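Long-range contacts in P450 epoxidase (Sorangium cellulosum, PDB 1Q5D), which belongs to the cytochrome P450 family and holds an iron-containing protoporphyrin IX close to the ligand EPB: residues A[177-182]-A[200-205]; A[304-309]-A[323-328]; A[384-389]-A[411-416]. All blocks are in the same frame, centred on the assembly; numbering follows the deposited sequence.

Contact 1: A[177-182]-A[200-205]; sequences SATARA and ASVTEG. With EPB (7,11-dihydroxy-8,8,10,12,16-pentamethyl-3-[1-methyl-2-(2-methyl-thiazol-4-yl)vinyl]-4,17-dioxabicyclo[14.1.0]heptadecane-5,9-dione), chain C.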
loop_
_atom_site.group_PDB
_atom_site.type_symbol
_atom_site.label_atom_id
_atom_site.label_comp_id
_atom_site.label_asym_id
_atom_site.label_seq_id
_atom_site.Cartn_x
_atom_site.Cartn_y
_atom_site.Cartn_z
ATOM N N SER A 177 0.557 2.434 -10.606
ATOM C CA SER A 177 0.430 3.729 -9.957
ATOM C C SER A 177 -0.792 4.518 -10.472
ATOM O O SER A 177 -1.516 5.152 -9.683
ATOM C CB SER A 177 1.748 4.500 -10.114
ATOM O OG SER A 177 1.650 5.780 -9.542
ATOM N N ALA A 178 -1.038 4.443 -11.782
ATOM C CA ALA A 178 -2.200 5.084 -12.406
ATOM C C ALA A 178 -3.516 4.469 -11.948
ATOM O O ALA A 178 -4.475 5.174 -11.669
ATOM C CB ALA A 178 -2.105 5.009 -13.946
ATOM N N THR A 179 -3.555 3.148 -11.895
ATOM C CA THR A 179 -4.743 2.443 -11.443
ATOM C C THR A 179 -5.100 2.818 -10.009
ATOM O O THR A 179 -6.261 3.064 -9.699
ATOM C CB THR A 179 -4.524 0.934 -11.541
ATOM O OG1 THR A 179 -4.542 0.541 -12.924
ATOM C CG2 THR A 179 -5.689 0.193 -10.932
ATOM N N ALA A 180 -4.101 2.848 -9.135
ATOM C CA ALA A 180 -4.363 3.170 -7.732
ATOM C C ALA A 180 -5.004 4.562 -7.573
ATOM O O ALA A 180 -5.969 4.727 -6.794
ATOM C CB ALA A 180 -3.096 3.029 -6.902
ATOM N N ARG A 181 -4.495 5.542 -8.324
ATOM C CA ARG A 181 -5.078 6.895 -8.362
ATOM C C ARG A 181 -6.454 6.921 -9.019
ATOM O O ARG A 181 -7.375 7.590 -8.530
ATOM C CB ARG A 181 -4.176 7.852 -9.145
ATOM C CG ARG A 181 -2.928 8.319 -8.421
ATOM C CD ARG A 181 -2.025 9.177 -9.300
ATOM N NE ARG A 181 -1.162 10.067 -8.539
ATOM C CZ ARG A 181 0.152 9.917 -8.452
ATOM N NH1 ARG A 181 0.752 8.897 -9.065
ATOM N NH2 ARG A 181 0.867 10.770 -7.737
ATOM N N ALA A 182 -6.586 6.223 -10.147
ATOM C CA ALA A 182 -7.833 6.237 -10.906
ATOM C C ALA A 182 -8.977 5.647 -10.093
ATOM O O ALA A 182 -10.128 6.079 -10.210
ATOM C CB ALA A 182 -7.680 5.476 -12.227
ATOM N N ALA A 200 -5.067 6.478 -20.001
ATOM C CA ALA A 200 -4.146 5.915 -20.981
ATOM C C ALA A 200 -3.297 4.813 -20.340
ATOM O O ALA A 200 -3.223 3.706 -20.859
ATOM C CB ALA A 200 -3.245 7.000 -21.560
ATOM N N SER A 201 -2.647 5.135 -19.224
ATOM C CA SER A 201 -1.830 4.170 -18.479
ATOM C C SER A 201 -2.625 2.937 -18.058
ATOM O O SER A 201 -2.119 1.813 -18.120
ATOM C CB SER A 201 -1.221 4.828 -17.243
ATOM O OG SER A 201 -0.421 5.934 -17.601
ATOM N N VAL A 202 -3.878 3.143 -17.662
ATOM C CA VAL A 202 -4.743 2.031 -17.286
ATOM C C VAL A 202 -5.084 1.134 -18.466
ATOM O O VAL A 202 -4.985 -0.098 -18.373
ATOM C CB VAL A 202 -6.048 2.504 -16.624
ATOM C CG1 VAL A 202 -7.041 1.334 -16.502
ATOM C CG2 VAL A 202 -5.747 3.149 -15.250
ATOM N N THR A 203 -5.460 1.751 -19.581
ATOM C CA THR A 203 -5.738 1.017 -20.815
ATOM C C THR A 203 -4.540 0.221 -21.311
ATOM O O THR A 203 -4.665 -0.956 -21.637
ATOM C CB THR A 203 -6.159 2.013 -21.922
ATOM O OG1 THR A 203 -7.334 2.707 -21.495
ATOM C CG2 THR A 203 -6.593 1.269 -23.162
ATOM N N GLU A 204 -3.395 0.885 -21.391
ATOM C CA GLU A 204 -2.163 0.265 -21.841
ATOM C C GLU A 204 -1.827 -0.938 -20.951
ATOM O O GLU A 204 -1.500 -2.031 -21.450
ATOM C CB GLU A 204 -1.020 1.274 -21.808
ATOM C CG GLU A 204 0.346 0.659 -22.084
ATOM C CD GLU A 204 1.441 1.696 -22.197
ATOM O OE1 GLU A 204 1.823 2.289 -21.155
ATOM O OE2 GLU A 204 1.920 1.923 -23.330
ATOM N N GLY A 205 -1.938 -0.738 -19.637
ATOM C CA GLY A 205 -1.633 -1.789 -18.675
ATOM C C GLY A 205 -2.538 -3.009 -18.772
ATOM O O GLY A 205 -2.072 -4.156 -18.692
HETATM O O16 EPB C . -3.386 2.510 -3.632
HETATM C C51 EPB C . -2.860 1.526 1.054
HETATM O O41 EPB C . -2.695 -0.991 0.131
HETATM C C5 EPB C . -3.318 0.244 0.461
HETATM C C4 EPB C . -3.161 -0.326 -1.050
HETATM C C16 EPB C . -4.490 2.383 -3.251
HETATM O O1 EPB C . -5.122 1.181 -2.968
HETATM C C2 EPB C . -4.441 -0.191 -3.175
HETATM C C3 EPB C . -4.285 -0.871 -1.758
HETATM C C20 EPB C . -5.485 -0.932 -4.106
HETATM C C21 EPB C . -5.487 -0.349 -5.511
HETATM C C22 EPB C . -6.260 -1.972 -3.681
HETATM C C23 EPB C . -7.299 -2.766 -4.339
HETATM N N26 EPB C . -8.130 -2.151 -5.259
HETATM C C25 EPB C . -9.046 -3.023 -5.753
HETATM C C27 EPB C . -10.011 -2.553 -6.771
HETATM C C24 EPB C . -7.598 -4.056 -4.111
HETATM S S1 EPB C . -8.919 -4.549 -5.081
HETATM C C15 EPB C . -5.389 3.624 -3.019
HETATM C C14 EPB C . -6.888 3.499 -3.549
HETATM O O14 EPB C . -6.722 3.107 -4.902
HETATM C C13 EPB C . -7.851 4.791 -3.317
HETATM C C29 EPB C . -7.255 6.000 -4.120
HETATM C C30 EPB C . -9.223 4.532 -3.935
HETATM C C12 EPB C . -7.927 5.222 -1.745
HETATM O O12 EPB C . -7.542 6.374 -1.366
HETATM C C11 EPB C . -8.453 4.298 -0.577
HETATM C C28 EPB C . -9.464 5.181 0.194
HETATM C C10 EPB C . -7.273 3.556 -0.024
HETATM O O10 EPB C . -6.428 4.463 0.751
HETATM C C9 EPB C . -7.832 2.450 0.848
HETATM C C91 EPB C . -8.585 1.521 0.018
HETATM C C8 EPB C . -6.821 1.531 1.442
HETATM C C7 EPB C . -5.321 1.760 0.990
HETATM C C6 EPB C . -4.993 0.278 0.420
#
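In the pair of helices that corresponds to the F and G helices of a cytochrome P450, Ala178 of helix 169-182 meets Ser201 of helix 195-218. Ala178 CB sits 3.4 Å from Ser201 CB, tighter than an ordinary van der Waals contact between two carbons. Ser201 OG lies beside its own backbone N and makes a weak hydrogen bond to Thr197 O, one turn back. Next to this pair, Val202 pushes a single methyl at the other helix: CG2, which stands beside the backbone N while CG1 is anti to it (chi1 169°). That methyl lies 3.7 Å from Thr179 OG1, and the two side chains cross at about a right angle. Thr179 OG1 is hydrogen-bonded to Phe175 O and packs against the methyl by van der Waals contact. On the flanks CG2 also reaches Ala178 CB and Ala182 CB, each at 4.3 Å, while Leu87 packs on Ala182 and Val202. The segment axes approach to 8.6 Å at 124° between their N-to-C directions, and no hydrogen bond joins the two segments; in the P450 fold these helices form the lid over the ligand pocket. A different side of helix 169-182 serves the ligand: Ala180 O, in the last turn, accepts a hydrogen bond from EPB O14 at 2.6 Å. The carbonyl end of a helix would probably strengthen such an acceptor. Ala180 CB lies 3.3 Å from EPB O16.

Contact 2: A[304-309]-A[323-328]; sequences GTVRFA and GEMVFL. With EPB (7,11-dihydroxy-8,8,10,12,16-pentamethyl-3-[1-methyl-2-(2-methyl-thiazol-4-yl)vinyl]-4,17-dioxabicyclo[14.1.0]heptadecane-5,9-dione), chain C.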
loop_
_atom_site.group_PDB
_atom_site.type_symbol
_atom_site.label_atom_id
_atom_site.label_comp_id
_atom_site.label_asym_id
_atom_site.label_seq_id
_atom_site.Cartn_x
_atom_site.Cartn_y
_atom_site.Cartn_z
ATOM N N GLY A 304 -6.471 6.867 5.312
ATOM C CA GLY A 304 -6.576 5.477 5.719
ATOM C C GLY A 304 -7.320 4.623 4.725
ATOM O O GLY A 304 -7.099 4.712 3.515
ATOM N N THR A 305 -8.210 3.780 5.220
ATOM C CA THR A 305 -8.998 2.963 4.335
ATOM C C THR A 305 -10.468 3.182 4.635
ATOM O O THR A 305 -10.800 3.840 5.622
ATOM C CB THR A 305 -8.588 1.481 4.396
ATOM O OG1 THR A 305 -9.323 0.763 3.404
ATOM C CG2 THR A 305 -9.022 0.837 5.721
ATOM N N VAL A 306 -11.335 2.671 3.771
ATOM C CA VAL A 306 -12.765 2.955 3.887
ATOM C C VAL A 306 -13.626 1.719 4.095
ATOM O O VAL A 306 -13.266 0.603 3.690
ATOM C CB VAL A 306 -13.314 3.707 2.647
ATOM C CG1 VAL A 306 -12.680 5.068 2.544
ATOM C CG2 VAL A 306 -13.061 2.916 1.382
ATOM N N ARG A 307 -14.773 1.954 4.729
ATOM C CA ARG A 307 -15.840 0.969 4.856
ATOM C C ARG A 307 -17.156 1.693 4.619
ATOM O O ARG A 307 -17.202 2.922 4.657
ATOM C CB ARG A 307 -15.838 0.335 6.250
ATOM C CG ARG A 307 -14.624 -0.550 6.520
ATOM C CD ARG A 307 -14.559 -1.732 5.581
ATOM N NE ARG A 307 -13.557 -2.719 5.951
ATOM C CZ ARG A 307 -12.344 -2.769 5.430
ATOM N NH1 ARG A 307 -11.953 -1.844 4.544
ATOM N NH2 ARG A 307 -11.505 -3.727 5.815
ATOM N N PHE A 308 -18.226 0.932 4.391
ATOM C CA PHE A 308 -19.542 1.510 4.152
ATOM C C PHE A 308 -20.607 0.861 5.032
ATOM O O PHE A 308 -20.633 -0.357 5.191
ATOM C CB PHE A 308 -19.913 1.392 2.670
ATOM C CG PHE A 308 -18.855 1.912 1.741
ATOM C CD1 PHE A 308 -17.845 1.074 1.283
ATOM C CD2 PHE A 308 -18.858 3.236 1.334
ATOM C CE1 PHE A 308 -16.854 1.552 0.440
ATOM C CE2 PHE A 308 -17.870 3.718 0.471
ATOM C CZ PHE A 308 -16.871 2.869 0.027
ATOM N N ALA A 309 -21.468 1.686 5.620
ATOM C CA ALA A 309 -22.528 1.206 6.508
ATOM C C ALA A 309 -23.600 0.447 5.736
ATOM O O ALA A 309 -24.205 0.988 4.818
ATOM C CB ALA A 309 -23.155 2.379 7.267
ATOM N N GLY A 323 -25.333 3.037 3.870
ATOM C CA GLY A 323 -24.659 3.431 2.644
ATOM C C GLY A 323 -23.685 4.589 2.780
ATOM O O GLY A 323 -23.082 5.014 1.787
ATOM N N GLU A 324 -23.526 5.101 3.998
ATOM C CA GLU A 324 -22.577 6.170 4.271
ATOM C C GLU A 324 -21.157 5.620 4.427
ATOM O O GLU A 324 -20.946 4.559 5.012
ATOM C CB GLU A 324 -22.968 6.949 5.534
ATOM C CG GLU A 324 -24.203 7.835 5.380
ATOM C CD GLU A 324 -24.314 8.900 6.467
ATOM O OE1 GLU A 324 -24.229 8.561 7.672
ATOM O OE2 GLU A 324 -24.471 10.089 6.115
ATOM N N MET A 325 -20.190 6.367 3.912
ATOM C CA MET A 325 -18.793 5.965 3.947
ATOM C C MET A 325 -18.151 6.272 5.301
ATOM O O MET A 325 -18.470 7.269 5.970
ATOM C CB MET A 325 -18.010 6.640 2.797
ATOM C CG MET A 325 -16.554 6.179 2.678
ATOM S SD MET A 325 -15.829 6.515 1.045
ATOM C CE MET A 325 -15.595 8.215 1.181
ATOM N N VAL A 326 -17.244 5.399 5.715
ATOM C CA VAL A 326 -16.483 5.641 6.922
ATOM C C VAL A 326 -14.994 5.450 6.655
ATOM O O VAL A 326 -14.588 4.403 6.143
ATOM C CB VAL A 326 -16.915 4.667 8.048
ATOM C CG1 VAL A 326 -16.257 5.050 9.344
ATOM C CG2 VAL A 326 -18.457 4.640 8.189
ATOM N N PHE A 327 -14.202 6.465 6.992
ATOM C CA PHE A 327 -12.752 6.410 6.913
ATOM C C PHE A 327 -12.137 6.001 8.247
ATOM O O PHE A 327 -12.455 6.566 9.293
ATOM C CB PHE A 327 -12.190 7.772 6.517
ATOM C CG PHE A 327 -11.716 7.852 5.091
ATOM C CD1 PHE A 327 -12.444 8.574 4.145
ATOM C CD2 PHE A 327 -10.524 7.245 4.698
ATOM C CE1 PHE A 327 -11.990 8.673 2.819
ATOM C CE2 PHE A 327 -10.070 7.341 3.380
ATOM C CZ PHE A 327 -10.809 8.060 2.441
ATOM N N LEU A 328 -11.260 5.012 8.194
ATOM C CA LEU A 328 -10.492 4.570 9.347
ATOM C C LEU A 328 -9.207 5.355 9.305
ATOM O O LEU A 328 -8.416 5.153 8.394
ATOM C CB LEU A 328 -10.188 3.072 9.199
ATOM C CG LEU A 328 -11.315 2.113 9.578
ATOM C CD1 LEU A 328 -12.688 2.571 9.121
ATOM C CD2 LEU A 328 -11.050 0.685 9.111
HETATM O O16 EPB C . -3.386 2.510 -3.632
HETATM C C51 EPB C . -2.860 1.526 1.054
HETATM O O41 EPB C . -2.695 -0.991 0.131
HETATM C C5 EPB C . -3.318 0.244 0.461
HETATM C C4 EPB C . -3.161 -0.326 -1.050
HETATM C C16 EPB C . -4.490 2.383 -3.251
HETATM O O1 EPB C . -5.122 1.181 -2.968
HETATM C C2 EPB C . -4.441 -0.191 -3.175
HETATM C C3 EPB C . -4.285 -0.871 -1.758
HETATM C C20 EPB C . -5.485 -0.932 -4.106
HETATM C C21 EPB C . -5.487 -0.349 -5.511
HETATM C C22 EPB C . -6.260 -1.972 -3.681
HETATM C C23 EPB C . -7.299 -2.766 -4.339
HETATM N N26 EPB C . -8.130 -2.151 -5.259
HETATM C C25 EPB C . -9.046 -3.023 -5.753
HETATM C C27 EPB C . -10.011 -2.553 -6.771
HETATM C C24 EPB C . -7.598 -4.056 -4.111
HETATM S S1 EPB C . -8.919 -4.549 -5.081
HETATM C C15 EPB C . -5.389 3.624 -3.019
HETATM C C14 EPB C . -6.888 3.499 -3.549
HETATM O O14 EPB C . -6.722 3.107 -4.902
HETATM C C13 EPB C . -7.851 4.791 -3.317
HETATM C C29 EPB C . -7.255 6.000 -4.120
HETATM C C30 EPB C . -9.223 4.532 -3.935
HETATM C C12 EPB C . -7.927 5.222 -1.745
HETATM O O12 EPB C . -7.542 6.374 -1.366
HETATM C C11 EPB C . -8.453 4.298 -0.577
HETATM C C28 EPB C . -9.464 5.181 0.194
HETATM C C10 EPB C . -7.273 3.556 -0.024
HETATM O O10 EPB C . -6.428 4.463 0.751
HETATM C C9 EPB C . -7.832 2.450 0.848
HETATM C C91 EPB C . -8.585 1.521 0.018
HETATM C C8 EPB C . -6.821 1.531 1.442
HETATM C C7 EPB C . -5.321 1.760 0.990
HETATM C C6 EPB C . -4.993 0.278 0.420
#
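Val306 lays its CG1 methyl over the centre of the Phe327 ring, a CH-pi contact 3.4 Å from the centroid and 9° off the ring normal; chi1 of -65° sets CG1 beside the backbone N and over the ring. The same two side chains line the EPB pocket: EPB C28 is 3.9 Å from Phe327 CZ and nearly as close to Val306 CG1. Next to them Gly304 O accepts a hydrogen bond from EPB O10 at 2.9 Å. All three residues belong to neighbouring antiparallel strands, 304-309 and 325-329, of the mixed β1 sheet of the P450 fold. Thr305 OG1 and Arg307 NH1 both hydrogen-bond O1A of the porphyrin, tying the first strand to the prosthetic group. Further along the face of Val306 and Phe327, Met325 SD meets Phe308 CE2 obliquely at 3.5 Å in a Met-aromatic contact; Trp74 packs on both. Val306-Phe327 and Phe308-Met325 are non-hydrogen-bonded pairs. Between them Arg307 and Val326, with side chains on the opposite face of the sheet, form a hydrogen-bonded pair, joined by Arg307 N to Val326 O (2.8 Å) and Val326 N to Arg307 O (2.7 Å). Strand 49-52 continues the sheet beyond Met325 and Phe327. Arg307 NH1 is held from a second direction: it gives a bond to Val306 O at 2.9 Å, the oxygen near the guanidinium plane but NH1 37° above the carbonyl plane.

Contact 3: A[384-389]-A[411-416]; sequences RRFPEM and VILKPS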
loop_
_atom_site.group_PDB
_atom_site.type_symbol
_atom_site.label_atom_id
_atom_site.label_comp_id
_atom_site.label_asym_id
_atom_site.label_seq_id
_atom_site.Cartn_x
_atom_site.Cartn_y
_atom_site.Cartn_z
ATOM N N ARG A 384 24.110 -1.182 4.680
ATOM C CA ARG A 384 25.300 -2.030 4.815
ATOM C C ARG A 384 26.378 -1.549 3.857
ATOM O O ARG A 384 27.564 -1.548 4.179
ATOM C CB ARG A 384 24.970 -3.501 4.517
ATOM C CG ARG A 384 24.526 -4.308 5.723
ATOM C CD ARG A 384 24.594 -5.821 5.530
ATOM N NE ARG A 384 23.717 -6.286 4.452
ATOM C CZ ARG A 384 22.421 -6.543 4.593
ATOM N NH1 ARG A 384 21.826 -6.382 5.759
ATOM N NH2 ARG A 384 21.712 -6.961 3.565
ATOM N N ARG A 385 25.952 -1.129 2.673
ATOM C CA ARG A 385 26.876 -0.669 1.653
ATOM C C ARG A 385 27.311 0.782 1.861
ATOM O O ARG A 385 28.420 1.166 1.479
ATOM C CB ARG A 385 26.255 -0.841 0.270
ATOM C CG ARG A 385 26.990 -1.832 -0.607
ATOM C CD ARG A 385 26.390 -3.233 -0.624
ATOM N NE ARG A 385 25.830 -3.531 -1.938
ATOM C CZ ARG A 385 25.299 -4.691 -2.302
ATOM N NH1 ARG A 385 25.236 -5.719 -1.460
ATOM N NH2 ARG A 385 24.810 -4.811 -3.523
ATOM N N PHE A 386 26.435 1.584 2.465
ATOM C CA PHE A 386 26.727 2.993 2.709
ATOM C C PHE A 386 26.303 3.397 4.125
ATOM O O PHE A 386 25.381 4.198 4.308
ATOM C CB PHE A 386 26.043 3.872 1.653
ATOM C CG PHE A 386 26.313 3.441 0.237
ATOM C CD1 PHE A 386 25.473 2.534 -0.400
ATOM C CD2 PHE A 386 27.406 3.941 -0.459
ATOM C CE1 PHE A 386 25.720 2.131 -1.706
ATOM C CE2 PHE A 386 27.656 3.550 -1.758
ATOM C CZ PHE A 386 26.816 2.639 -2.385
ATOM N N PRO A 387 26.994 2.851 5.126
ATOM C CA PRO A 387 26.614 3.035 6.536
ATOM C C PRO A 387 26.661 4.485 7.029
ATOM O O PRO A 387 26.039 4.807 8.041
ATOM C CB PRO A 387 27.654 2.190 7.291
ATOM C CG PRO A 387 28.819 2.119 6.364
ATOM C CD PRO A 387 28.210 2.029 4.979
ATOM N N GLU A 388 27.396 5.337 6.324
ATOM C CA GLU A 388 27.530 6.743 6.698
ATOM C C GLU A 388 26.560 7.659 5.941
ATOM O O GLU A 388 26.676 8.881 6.020
ATOM C CB GLU A 388 28.972 7.214 6.477
ATOM C CG GLU A 388 30.035 6.270 7.033
ATOM C CD GLU A 388 29.864 5.996 8.520
ATOM O OE1 GLU A 388 29.535 6.940 9.274
ATOM O OE2 GLU A 388 30.054 4.832 8.936
ATOM N N MET A 389 25.613 7.069 5.212
ATOM C CA MET A 389 24.621 7.836 4.449
ATOM C C MET A 389 23.967 8.938 5.284
ATOM O O MET A 389 23.623 8.720 6.441
ATOM C CB MET A 389 23.540 6.897 3.902
ATOM C CG MET A 389 22.465 7.568 3.054
ATOM S SD MET A 389 21.142 6.394 2.570
ATOM C CE MET A 389 21.990 4.846 2.790
ATOM N N VAL A 411 19.994 12.091 -0.720
ATOM C CA VAL A 411 20.995 11.735 0.268
ATOM C C VAL A 411 22.393 11.831 -0.319
ATOM O O VAL A 411 22.569 11.914 -1.541
ATOM C CB VAL A 411 20.792 10.293 0.801
ATOM C CG1 VAL A 411 19.409 10.122 1.402
ATOM C CG2 VAL A 411 21.036 9.262 -0.308
ATOM N N ILE A 412 23.376 11.826 0.574
ATOM C CA ILE A 412 24.768 11.680 0.199
ATOM C C ILE A 412 25.228 10.350 0.764
ATOM O O ILE A 412 25.253 10.162 1.982
ATOM C CB ILE A 412 25.609 12.822 0.790
ATOM C CG1 ILE A 412 25.078 14.178 0.314
ATOM C CG2 ILE A 412 27.081 12.638 0.425
ATOM C CD1 ILE A 412 25.211 15.285 1.344
ATOM N N LEU A 413 25.573 9.423 -0.120
ATOM C CA LEU A 413 25.871 8.061 0.308
ATOM C C LEU A 413 27.162 7.967 1.120
ATOM O O LEU A 413 27.166 7.417 2.219
ATOM C CB LEU A 413 25.883 7.106 -0.886
ATOM C CG LEU A 413 24.520 6.926 -1.563
ATOM C CD1 LEU A 413 24.673 6.235 -2.903
ATOM C CD2 LEU A 413 23.549 6.164 -0.658
ATOM N N LYS A 414 28.253 8.510 0.588
ATOM C CA LYS A 414 29.520 8.521 1.322
ATOM C C LYS A 414 30.018 9.948 1.534
ATOM O O LYS A 414 30.797 10.464 0.734
ATOM C CB LYS A 414 30.588 7.682 0.604
ATOM C CG LYS A 414 30.081 6.855 -0.574
ATOM C CD LYS A 414 31.217 6.095 -1.254
ATOM C CE LYS A 414 31.551 4.794 -0.508
ATOM N NZ LYS A 414 32.947 4.334 -0.812
ATOM N N PRO A 415 29.564 10.585 2.610
ATOM C CA PRO A 415 29.905 11.985 2.887
ATOM C C PRO A 415 31.350 12.147 3.335
ATOM O O PRO A 415 31.885 11.255 3.997
ATOM C CB PRO A 415 28.960 12.365 4.040
ATOM C CG PRO A 415 27.981 11.230 4.149
ATOM C CD PRO A 415 28.690 10.011 3.646
ATOM N N SER A 416 31.960 13.273 2.970
ATOM C CA SER A 416 33.315 13.620 3.402
ATOM C C SER A 416 33.777 14.941 2.791
ATOM O O SER A 416 33.027 15.635 2.101
ATOM C CB SER A 416 34.312 12.510 3.056
ATOM O OG SER A 416 35.384 12.495 3.987
HETATM O O HOH W 1 28.748 5.436 3.536
#
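Leu413 slants across Phe386, with Leu413 CD1 above the centre of one ring face, 4.1 Å from the centroid and 8° off its normal. Leu413 CB comes closer, at 3.5 Å from Phe386 CD2, and Lys414 CG stands at the ring's edge. The ring is presented by a chi1 of -51°, which sets CG beside the backbone N. Met389 instead runs alongside Leu413 in the same direction, with Met389 CE 4.0 Å from Leu413 CD2. Met389 CG crosses Val411, 3.9 Å from Val411 CB, so the thioether lies between Leu413 and Val411; Ile382 and Phe383 also touch it. Farther out the ring of Pro415 rests against the backbone, Pro415 CG 3.3 Å from Glu388 O. No direct hydrogen bond links the segments, but a water bridges them, accepting from Glu388 N (3.1 Å) and donating to Leu413 O (2.9 Å). Residues 386-389 form a type I turn, closed by Met389 N to Phe386 O. It leads from helix 368-385, the L helix of the P450 fold, into the β3 sheet, where the C-terminal strand 406-412 pairs with 390-391 and 143-144.

In the fold
Contacts 1 and 2 converge on one ligand: EPB donates hydrogen bonds to backbone carbonyls of both, Ala180 O and Gly304 O. Their centres lie 24 Å apart and their nearest atoms about 10 Å, so the macrocycle spans between the helical lid and the β1 sheet without the two contacts touching. In contact 2 the side chain of Thr305 is about 3 Å from the bound porphyrin. In contact 1 the side chain of Thr179 is about 11 Å from it. Contact 3 stands apart from this pocket, its nearest atoms about 20 Å from contact 1 and about 26 Å from contact 2, with contacts 2 and 3 on opposite sides of the chain's centre.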